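Local structure of 4'-phospho-dehydrooxetanocin synthase (Bacillus megaterium, 5UL3) at residues I212-N217 / R246-M251; R554-T559 / Y581-V586; I656-F661 / T691-I696. The protein catalyses the oxidative ring contraction of dAMP to an oxetane aldehyde in oxetanocin A biosynthesis, using cobalamin, a [4Fe-4S] cluster and S-adenosylmethionine. All blocks are in the same frame, centred on the assembly; numbering follows the deposited sequence.

In the fold
The three contacts follow one another along the chain without touching. Interaction 1 lies in the cobalamin-binding domain, where the side chain of Thr214 is about 4 Å from the bound cofactor. Interaction 2 is 36 Å from interaction 1 between centres; there Thr583 stands about 8 Å, side chain to side chain, from the S-adenosylmethionine-binding Glu545, and Tyr581 about 9 Å from Pro322 of the cobalamin site. Interaction 3 joins two helices near the C-terminus, away from the annotated sites, 33 Å from interaction 2 and 58 Å from interaction 1 between centres. Interactions 1 and 3 fall on opposite sides of the chain's centre, with their nearest atoms about 37 Å apart.

Interaction 1: I212-N217 / R246-M251; sequences IITVGN and RDLIKM. With EDO (1,2-ethanediol), chain R.
Only three side-chain pairs join Ile212 and Thr214 to Leu248 and Met251, and one of the strand residues in this thin apolar layer, Thr214, also touches the bound cobalamin. Strand 212-216 and helix 246-251 run nearly antiparallel, their segment axes at 165° and 10.8 Å apart at closest approach. Along the strand the side chains alternate: Ile212 and Thr214 face the helix, whereas Ile213 points away and packs on helix 190-205.

At the outer end, Ile212 CD1 meets the terminal methyl Met251 CE at 3.8 Å, the two side chains crossing obliquely. The methionine leaves its helix with CG anti to the backbone N (chi1 -173°) and continues extended until a bend at chi3 (73°) brings CE to the isoleucine. Ile212 also spans toward Leu248, with CG2 4.3 Å from Leu248 CD2. An ethanediol, probably from the crystallisation liquor, sits beside this partly exposed end; its O2 donates to Met251 O at 3.2 Å, and its C1 lies 3.8 Å from Met251 CE.

Deeper in, Leu248 turns its other methyl to the threonine, CD1 lying 4.0 Å from Thr214 CG2. Thr214 thus presents carbon to the helix while its hydroxyl, anti to the backbone N, is hydrogen-bonded to Leu235 O of the neighbouring strand. That bond satisfies a buried polar atom without help from the helix. Leu248 also packs on Ile180 and Leu235 of the two flanking strands, so the leucine lies across three strands of the sheet. A helix laid antiparallel on the parallel part of the sheet, with the strand running on to Gly216 and Asn217 in the cobalamin pocket, is characteristic of the Rossmann fold that houses cobalamin in this enzyme.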
loop_
_atom_site.group_PDB
_atom_site.type_symbol
_atom_site.label_atom_id
_atom_site.label_comp_id
_atom_site.label_asym_id
_atom_site.label_seq_id
_atom_site.Cartn_x
_atom_site.Cartn_y
_atom_site.Cartn_z
ATOM N N ILE A 212 -12.163 -23.419 -11.648
ATOM C CA ILE A 212 -10.850 -23.427 -11.020
ATOM C C ILE A 212 -10.832 -22.358 -9.940
ATOM O O ILE A 212 -11.202 -21.204 -10.193
ATOM C CB ILE A 212 -9.763 -23.148 -12.070
ATOM C CG1 ILE A 212 -9.772 -24.214 -13.164
ATOM C CG2 ILE A 212 -8.373 -23.031 -11.388
ATOM C CD1 ILE A 212 -8.860 -23.852 -14.336
ATOM N N ILE A 213 -10.413 -22.730 -8.730
ATOM C CA ILE A 213 -10.365 -21.812 -7.595
ATOM C C ILE A 213 -8.905 -21.506 -7.292
ATOM O O ILE A 213 -8.087 -22.426 -7.166
ATOM C CB ILE A 213 -11.051 -22.407 -6.354
ATOM C CG1 ILE A 213 -12.440 -22.939 -6.715
ATOM C CG2 ILE A 213 -11.167 -21.358 -5.261
ATOM C CD1 ILE A 213 -13.378 -21.872 -7.235
ATOM N N THR A 214 -8.580 -20.222 -7.158
ATOM C CA THR A 214 -7.226 -19.831 -6.787
ATOM C C THR A 214 -7.289 -18.705 -5.758
ATOM O O THR A 214 -8.258 -17.947 -5.703
ATOM C CB THR A 214 -6.398 -19.432 -8.039
ATOM O OG1 THR A 214 -5.070 -19.047 -7.649
ATOM C CG2 THR A 214 -7.036 -18.292 -8.821
ATOM N N VAL A 215 -6.264 -18.619 -4.906
ATOM C CA VAL A 215 -6.137 -17.488 -3.994
ATOM C C VAL A 215 -4.743 -16.917 -4.196
ATOM O O VAL A 215 -3.811 -17.637 -4.566
ATOM C CB VAL A 215 -6.356 -17.842 -2.505
ATOM C CG1 VAL A 215 -7.849 -18.191 -2.216
ATOM C CG2 VAL A 215 -5.422 -18.967 -2.075
ATOM N N GLY A 216 -4.609 -15.615 -3.961
ATOM C CA GLY A 216 -3.316 -14.963 -4.105
ATOM C C GLY A 216 -3.110 -13.918 -3.032
ATOM O O GLY A 216 -3.920 -13.810 -2.099
ATOM N N ASN A 217 -2.059 -13.113 -3.203
ATOM C CA ASN A 217 -1.559 -12.158 -2.217
ATOM C C ASN A 217 -0.821 -12.879 -1.085
ATOM O O ASN A 217 -0.668 -14.108 -1.090
ATOM C CB ASN A 217 -2.665 -11.255 -1.663
ATOM C CG ASN A 217 -2.189 -9.821 -1.418
ATOM O OD1 ASN A 217 -0.995 -9.577 -1.195
ATOM N ND2 ASN A 217 -3.122 -8.872 -1.461
ATOM N N ARG A 246 -2.986 -16.021 -16.760
ATOM C CA ARG A 246 -2.782 -16.402 -18.156
ATOM C C ARG A 246 -2.672 -17.917 -18.309
ATOM O O ARG A 246 -3.271 -18.514 -19.218
ATOM C CB ARG A 246 -1.508 -15.732 -18.694
ATOM C CG ARG A 246 -1.130 -16.161 -20.101
ATOM C CD ARG A 246 0.361 -15.875 -20.363
ATOM N NE ARG A 246 1.236 -16.704 -19.542
ATOM C CZ ARG A 246 2.541 -16.502 -19.391
ATOM N NH1 ARG A 246 3.137 -15.492 -20.008
ATOM N NH2 ARG A 246 3.251 -17.314 -18.626
ATOM N N ASP A 247 -1.896 -18.553 -17.438
ATOM C CA ASP A 247 -1.631 -19.979 -17.596
ATOM C C ASP A 247 -2.788 -20.836 -17.098
ATOM O O ASP A 247 -3.020 -21.919 -17.642
ATOM C CB ASP A 247 -0.321 -20.359 -16.887
ATOM C CG ASP A 247 0.907 -19.933 -17.677
ATOM O OD1 ASP A 247 0.762 -19.381 -18.780
ATOM O OD2 ASP A 247 2.043 -20.158 -17.189
ATOM N N LEU A 248 -3.540 -20.367 -16.093
ATOM C CA LEU A 248 -4.753 -21.085 -15.703
ATOM C C LEU A 248 -5.774 -21.089 -16.833
ATOM O O LEU A 248 -6.506 -22.071 -17.008
ATOM C CB LEU A 248 -5.361 -20.459 -14.455
ATOM C CG LEU A 248 -4.551 -20.656 -13.172
ATOM C CD1 LEU A 248 -5.245 -19.949 -12.036
ATOM C CD2 LEU A 248 -4.409 -22.138 -12.881
ATOM N N ILE A 249 -5.819 -20.007 -17.607
ATOM C CA ILE A 249 -6.695 -19.940 -18.774
ATOM C C ILE A 249 -6.233 -20.937 -19.826
ATOM O O ILE A 249 -7.042 -21.656 -20.420
ATOM C CB ILE A 249 -6.732 -18.502 -19.315
ATOM C CG1 ILE A 249 -7.490 -17.586 -18.340
ATOM C CG2 ILE A 249 -7.338 -18.433 -20.714
ATOM C CD1 ILE A 249 -7.285 -16.106 -18.620
ATOM N N LYS A 250 -4.921 -21.013 -20.063
ATOM C CA LYS A 250 -4.423 -22.054 -20.957
ATOM C C LYS A 250 -4.769 -23.444 -20.429
ATOM O O LYS A 250 -5.163 -24.327 -21.202
ATOM C CB LYS A 250 -2.911 -21.906 -21.156
ATOM C CG LYS A 250 -2.527 -20.626 -21.878
ATOM C CD LYS A 250 -1.008 -20.392 -21.793
ATOM C CE LYS A 250 -0.274 -20.933 -22.996
ATOM N NZ LYS A 250 -0.101 -19.863 -24.027
ATOM N N MET A 251 -4.625 -23.665 -19.119
ATOM C CA MET A 251 -4.952 -24.981 -18.573
ATOM C C MET A 251 -6.433 -25.301 -18.760
ATOM O O MET A 251 -6.798 -26.453 -19.027
ATOM C CB MET A 251 -4.570 -25.057 -17.101
ATOM C CG MET A 251 -4.728 -26.444 -16.518
ATOM S SD MET A 251 -4.240 -26.532 -14.795
ATOM C CE MET A 251 -5.592 -25.690 -14.000
HETATM C C1 EDO R . -8.395 -27.967 -15.259
HETATM O O1 EDO R . -9.613 -27.489 -15.841
HETATM C C2 EDO R . -7.908 -29.177 -16.051
HETATM O O2 EDO R . -8.110 -28.939 -17.452
#

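Interaction 2: R554-T559 / Y581-V586; sequences RMVQLT and YATSFV
Val556 and Thr583 make the more enclosed part of this contact, meeting tip to tip through methyl groups, with Val556 CG1 3.9 Å from Thr583 CG2. Both methyls stand anti to their own backbone N (chi1 165° for the valine), which directs each across the gap between helix 554-559 and the irregular segment 581-586. Val556 is buried; Ile546 of strand 546-547 touches both residues and Ile568 adds to the cover over the valine.

The two flanks, by contrast, are made of partly exposed residues. On one, Gln557 and Tyr581 cross at about a right angle, their amide and ring planes 75° apart. The glutamine chain runs extended beyond CG to bring its amide up to the hydroxyl end of the phenol, where Gln557 NE2 comes to 3.8 Å from Tyr581 OH, a van der Waals approach rather than a hydrogen bond. Ile568 touches both side chains.

The other flank is loose: Thr559 and Val586 barely touch, CG2 to CG2 at 4.4 Å. Thr559 directs its polar atom back to its own helix: Thr559 OG1 donates to Met555 O at 2.9 Å, and the same carbonyl accepts Thr559 N at 2.9 Å. The two donors approach from opposite faces of the carbonyl plane, so Met555 O is gripped twice, and the bond from OG1 holds the hydroxyl against the helix, with the methyl turned to Val586.

The extended segment is anchored by backbone hydrogen bonds to other partners, Tyr581 to Ile546 and Ala582 to Met569 among them. The arrangement is one of a helix packed against an extended connection, here the one leading into helix 588-617, at the surface of the protein and close to Glu545 of the S-adenosylmethionine site.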
loop_
_atom_site.group_PDB
_atom_site.type_symbol
_atom_site.label_atom_id
_atom_site.label_comp_id
_atom_site.label_asym_id
_atom_site.label_seq_id
_atom_site.Cartn_x
_atom_site.Cartn_y
_atom_site.Cartn_z
ATOM N N ARG A 554 15.210 -15.207 11.371
ATOM C CA ARG A 554 16.313 -16.161 11.439
ATOM C C ARG A 554 17.390 -15.713 12.423
ATOM O O ARG A 554 18.023 -16.560 13.067
ATOM C CB ARG A 554 16.893 -16.386 10.046
ATOM C CG ARG A 554 15.846 -16.914 9.071
ATOM C CD ARG A 554 16.446 -17.417 7.768
ATOM N NE ARG A 554 17.023 -16.348 6.958
ATOM C CZ ARG A 554 16.334 -15.592 6.107
ATOM N NH1 ARG A 554 15.022 -15.765 5.952
ATOM N NH2 ARG A 554 16.960 -14.656 5.405
ATOM N N MET A 555 17.603 -14.400 12.567
ATOM C CA MET A 555 18.494 -13.900 13.615
ATOM C C MET A 555 17.976 -14.279 14.991
ATOM O O MET A 555 18.755 -14.637 15.885
ATOM C CB MET A 555 18.643 -12.381 13.509
ATOM C CG MET A 555 19.338 -11.912 12.249
ATOM S SD MET A 555 18.981 -10.182 11.822
ATOM C CE MET A 555 19.480 -9.305 13.299
ATOM N N VAL A 556 16.661 -14.198 15.186
ATOM C CA VAL A 556 16.071 -14.578 16.462
ATOM C C VAL A 556 16.225 -16.076 16.684
ATOM O O VAL A 556 16.614 -16.524 17.769
ATOM C CB VAL A 556 14.596 -14.151 16.516
ATOM C CG1 VAL A 556 13.868 -14.856 17.663
ATOM C CG2 VAL A 556 14.511 -12.650 16.662
ATOM N N GLN A 557 15.927 -16.872 15.655
ATOM C CA GLN A 557 16.100 -18.317 15.765
ATOM C C GLN A 557 17.556 -18.677 16.066
ATOM O O GLN A 557 17.827 -19.619 16.820
ATOM C CB GLN A 557 15.607 -18.991 14.484
ATOM C CG GLN A 557 14.084 -19.071 14.397
ATOM C CD GLN A 557 13.568 -19.260 12.978
ATOM O OE1 GLN A 557 14.314 -19.124 12.009
ATOM N NE2 GLN A 557 12.277 -19.566 12.852
ATOM N N LEU A 558 18.506 -17.920 15.508
ATOM C CA LEU A 558 19.916 -18.182 15.774
ATOM C C LEU A 558 20.304 -17.783 17.192
ATOM O O LEU A 558 21.159 -18.432 17.807
ATOM C CB LEU A 558 20.781 -17.453 14.745
ATOM C CG LEU A 558 22.278 -17.754 14.660
ATOM C CD1 LEU A 558 22.701 -17.774 13.202
ATOM C CD2 LEU A 558 23.095 -16.725 15.441
ATOM N N THR A 559 19.694 -16.721 17.725
ATOM C CA THR A 559 19.927 -16.348 19.115
ATOM C C THR A 559 19.301 -17.352 20.079
ATOM O O THR A 559 19.848 -17.593 21.162
ATOM C CB THR A 559 19.387 -14.938 19.374
ATOM O OG1 THR A 559 19.976 -14.027 18.439
ATOM C CG2 THR A 559 19.718 -14.469 20.782
ATOM N N TYR A 581 5.382 -14.013 13.501
ATOM C CA TYR A 581 5.671 -14.706 14.743
ATOM C C TYR A 581 5.294 -13.824 15.923
ATOM O O TYR A 581 5.248 -12.595 15.815
ATOM C CB TYR A 581 7.156 -15.057 14.837
ATOM C CG TYR A 581 7.676 -15.994 13.778
ATOM C CD1 TYR A 581 7.545 -17.372 13.916
ATOM C CD2 TYR A 581 8.331 -15.508 12.649
ATOM C CE1 TYR A 581 8.034 -18.240 12.960
ATOM C CE2 TYR A 581 8.824 -16.374 11.682
ATOM C CZ TYR A 581 8.675 -17.739 11.848
ATOM O OH TYR A 581 9.165 -18.607 10.896
ATOM N N ALA A 582 5.007 -14.468 17.049
ATOM C CA ALA A 582 4.889 -13.794 18.334
ATOM C C ALA A 582 6.168 -14.094 19.110
ATOM O O ALA A 582 6.486 -15.261 19.350
ATOM C CB ALA A 582 3.646 -14.265 19.086
ATOM N N THR A 583 6.915 -13.046 19.459
ATOM C CA THR A 583 8.300 -13.178 19.903
ATOM C C THR A 583 8.542 -12.374 21.172
ATOM O O THR A 583 8.154 -11.202 21.252
ATOM C CB THR A 583 9.273 -12.699 18.813
ATOM O OG1 THR A 583 8.887 -13.243 17.541
ATOM C CG2 THR A 583 10.717 -13.116 19.138
ATOM N N SER A 584 9.198 -12.997 22.150
ATOM C CA SER A 584 9.587 -12.317 23.378
ATOM C C SER A 584 10.951 -11.654 23.206
ATOM O O SER A 584 11.693 -11.930 22.262
ATOM C CB SER A 584 9.616 -13.295 24.554
ATOM O OG SER A 584 8.345 -13.878 24.781
ATOM N N PHE A 585 11.277 -10.762 24.141
ATOM C CA PHE A 585 12.523 -10.007 24.093
ATOM C C PHE A 585 13.622 -10.749 24.841
ATOM O O PHE A 585 13.384 -11.296 25.919
ATOM C CB PHE A 585 12.340 -8.622 24.717
ATOM C CG PHE A 585 11.546 -7.664 23.862
ATOM C CD1 PHE A 585 10.196 -7.875 23.620
ATOM C CD2 PHE A 585 12.151 -6.547 23.328
ATOM C CE1 PHE A 585 9.464 -6.990 22.832
ATOM C CE2 PHE A 585 11.437 -5.655 22.530
ATOM C CZ PHE A 585 10.083 -5.880 22.288
ATOM N N VAL A 586 14.831 -10.729 24.275
ATOM C CA VAL A 586 15.970 -11.370 24.924
ATOM C C VAL A 586 16.372 -10.609 26.184
ATOM O O VAL A 586 16.918 -11.201 27.126
ATOM C CB VAL A 586 17.144 -11.508 23.938
ATOM C CG1 VAL A 586 17.838 -10.165 23.709
ATOM C CG2 VAL A 586 18.139 -12.549 24.444
#

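Interaction 3: I656-F661 / T691-I696; sequences IILSDF and TNWQLI
Helices 656-661 and 691-696 run at 43° to one another with their axes 13.8 Å apart, a separation that large side chains bridge. Phe661 and Trp693 do most of this, both with CG anti to the backbone N, and meet rim to rim: Phe661 CE2 lies 3.6 Å from Trp693 CZ2. Their planes are only 16° apart, but with ring centroids 5.8 Å apart neither ring covers the other's face, so this is no stack.

Helix 620-648 fills in beside them, its Phe639 touching both rings, as befits the C-terminal helix bundle, whose neighbouring helices are joined here through a shared aromatic and aliphatic core. The indole N-H of Trp693 is spent on that same helix, donating from NE1 to Ile636 O, which satisfies a buried polar atom and helps fix the ring's orientation.

Leu658 comes obliquely to the same end of the six-membered ring, CD2 at 4.0 Å from Trp693 CH2. Ile696, one turn on from the tryptophan, puts CD1 over one face of the indole, offset toward its rim, and the same methyl lies at the edge of the Phe661 ring, 4.4 Å from Phe661 CE2.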
loop_
_atom_site.group_PDB
_atom_site.type_symbol
_atom_site.label_atom_id
_atom_site.label_comp_id
_atom_site.label_asym_id
_atom_site.label_seq_id
_atom_site.Cartn_x
_atom_site.Cartn_y
_atom_site.Cartn_z
ATOM N N ILE A 656 17.539 17.010 33.302
ATOM C CA ILE A 656 17.214 18.391 32.954
ATOM C C ILE A 656 16.033 18.436 31.994
ATOM O O ILE A 656 15.062 19.171 32.213
ATOM C CB ILE A 656 18.448 19.095 32.363
ATOM C CG1 ILE A 656 19.533 19.245 33.434
ATOM C CG2 ILE A 656 18.056 20.442 31.758
ATOM C CD1 ILE A 656 20.882 19.682 32.890
ATOM N N ILE A 657 16.098 17.645 30.918
ATOM C CA ILE A 657 15.041 17.654 29.909
ATOM C C ILE A 657 13.701 17.300 30.543
ATOM O O ILE A 657 12.697 17.989 30.338
ATOM C CB ILE A 657 15.391 16.696 28.755
ATOM C CG1 ILE A 657 16.710 17.109 28.106
ATOM C CG2 ILE A 657 14.271 16.686 27.711
ATOM C CD1 ILE A 657 17.222 16.125 27.079
ATOM N N LEU A 658 13.672 16.222 31.332
ATOM C CA LEU A 658 12.424 15.823 31.971
ATOM C C LEU A 658 11.947 16.883 32.955
ATOM O O LEU A 658 10.748 17.170 33.037
ATOM C CB LEU A 658 12.604 14.472 32.662
ATOM C CG LEU A 658 12.676 13.272 31.711
ATOM C CD1 LEU A 658 13.239 12.044 32.410
ATOM C CD2 LEU A 658 11.301 12.987 31.120
ATOM N N SER A 659 12.873 17.491 33.700
ATOM C CA SER A 659 12.487 18.544 34.635
ATOM C C SER A 659 11.937 19.761 33.898
ATOM O O SER A 659 10.911 20.321 34.301
ATOM C CB SER A 659 13.678 18.926 35.512
ATOM O OG SER A 659 13.262 19.719 36.602
ATOM N N ASP A 660 12.589 20.166 32.804
ATOM C CA ASP A 660 12.060 21.247 31.972
ATOM C C ASP A 660 10.655 20.929 31.478
ATOM O O ASP A 660 9.762 21.783 31.516
ATOM C CB ASP A 660 12.985 21.499 30.781
ATOM C CG ASP A 660 14.199 22.318 31.149
ATOM O OD1 ASP A 660 14.312 22.715 32.329
ATOM O OD2 ASP A 660 15.037 22.567 30.256
ATOM N N PHE A 661 10.447 19.703 30.989
ATOM C CA PHE A 661 9.143 19.322 30.459
ATOM C C PHE A 661 8.080 19.349 31.552
ATOM O O PHE A 661 6.998 19.919 31.366
ATOM C CB PHE A 661 9.236 17.938 29.808
ATOM C CG PHE A 661 7.926 17.394 29.336
ATOM C CD1 PHE A 661 7.399 17.775 28.113
ATOM C CD2 PHE A 661 7.217 16.491 30.114
ATOM C CE1 PHE A 661 6.187 17.270 27.680
ATOM C CE2 PHE A 661 6.009 15.978 29.685
ATOM C CZ PHE A 661 5.489 16.370 28.467
ATOM N N THR A 691 2.010 4.661 35.994
ATOM C CA THR A 691 0.873 5.257 36.695
ATOM C C THR A 691 1.169 6.700 37.080
ATOM O O THR A 691 0.295 7.574 36.998
ATOM C CB THR A 691 0.523 4.434 37.942
ATOM O OG1 THR A 691 0.027 3.149 37.558
ATOM C CG2 THR A 691 -0.530 5.145 38.774
ATOM N N ASN A 692 2.412 6.968 37.485
ATOM C CA ASN A 692 2.797 8.319 37.870
ATOM C C ASN A 692 2.793 9.245 36.665
ATOM O O ASN A 692 2.284 10.367 36.727
ATOM C CB ASN A 692 4.177 8.296 38.528
ATOM C CG ASN A 692 4.339 9.380 39.567
ATOM O OD1 ASN A 692 5.291 10.162 39.527
ATOM N ND2 ASN A 692 3.394 9.443 40.497
ATOM N N TRP A 693 3.369 8.788 35.552
ATOM C CA TRP A 693 3.384 9.600 34.345
ATOM C C TRP A 693 1.975 9.836 33.814
ATOM O O TRP A 693 1.697 10.889 33.233
ATOM C CB TRP A 693 4.243 8.921 33.281
ATOM C CG TRP A 693 4.611 9.838 32.180
ATOM C CD1 TRP A 693 4.073 9.876 30.915
ATOM C CD2 TRP A 693 5.587 10.878 32.234
ATOM N NE1 TRP A 693 4.677 10.872 30.182
ATOM C CE2 TRP A 693 5.612 11.495 30.966
ATOM C CE3 TRP A 693 6.455 11.341 33.230
ATOM C CZ2 TRP A 693 6.459 12.556 30.674
ATOM C CZ3 TRP A 693 7.296 12.390 32.940
ATOM C CH2 TRP A 693 7.298 12.987 31.668
ATOM N N GLN A 694 1.077 8.873 34.009
ATOM C CA GLN A 694 -0.296 9.005 33.537
ATOM C C GLN A 694 -1.000 10.213 34.146
ATOM O O GLN A 694 -1.958 10.722 33.557
ATOM C CB GLN A 694 -1.070 7.721 33.840
ATOM C CG GLN A 694 -2.519 7.730 33.352
ATOM C CD GLN A 694 -3.239 6.426 33.611
ATOM O OE1 GLN A 694 -3.364 5.994 34.757
ATOM N NE2 GLN A 694 -3.723 5.786 32.547
ATOM N N LEU A 695 -0.538 10.694 35.306
ATOM C CA LEU A 695 -1.089 11.925 35.868
ATOM C C LEU A 695 -0.896 13.113 34.932
ATOM O O LEU A 695 -1.665 14.080 34.987
ATOM C CB LEU A 695 -0.439 12.211 37.227
ATOM C CG LEU A 695 -0.701 11.156 38.300
ATOM C CD1 LEU A 695 0.183 11.445 39.514
ATOM C CD2 LEU A 695 -2.179 11.162 38.698
ATOM N N ILE A 696 0.117 13.070 34.063
ATOM C CA ILE A 696 0.276 14.150 33.094
ATOM C C ILE A 696 -0.765 14.025 31.992
ATOM O O ILE A 696 -1.322 15.026 31.532
ATOM C CB ILE A 696 1.701 14.167 32.516
ATOM C CG1 ILE A 696 2.729 14.198 33.648
ATOM C CG2 ILE A 696 1.880 15.379 31.619
ATOM C CD1 ILE A 696 4.122 13.965 33.160
#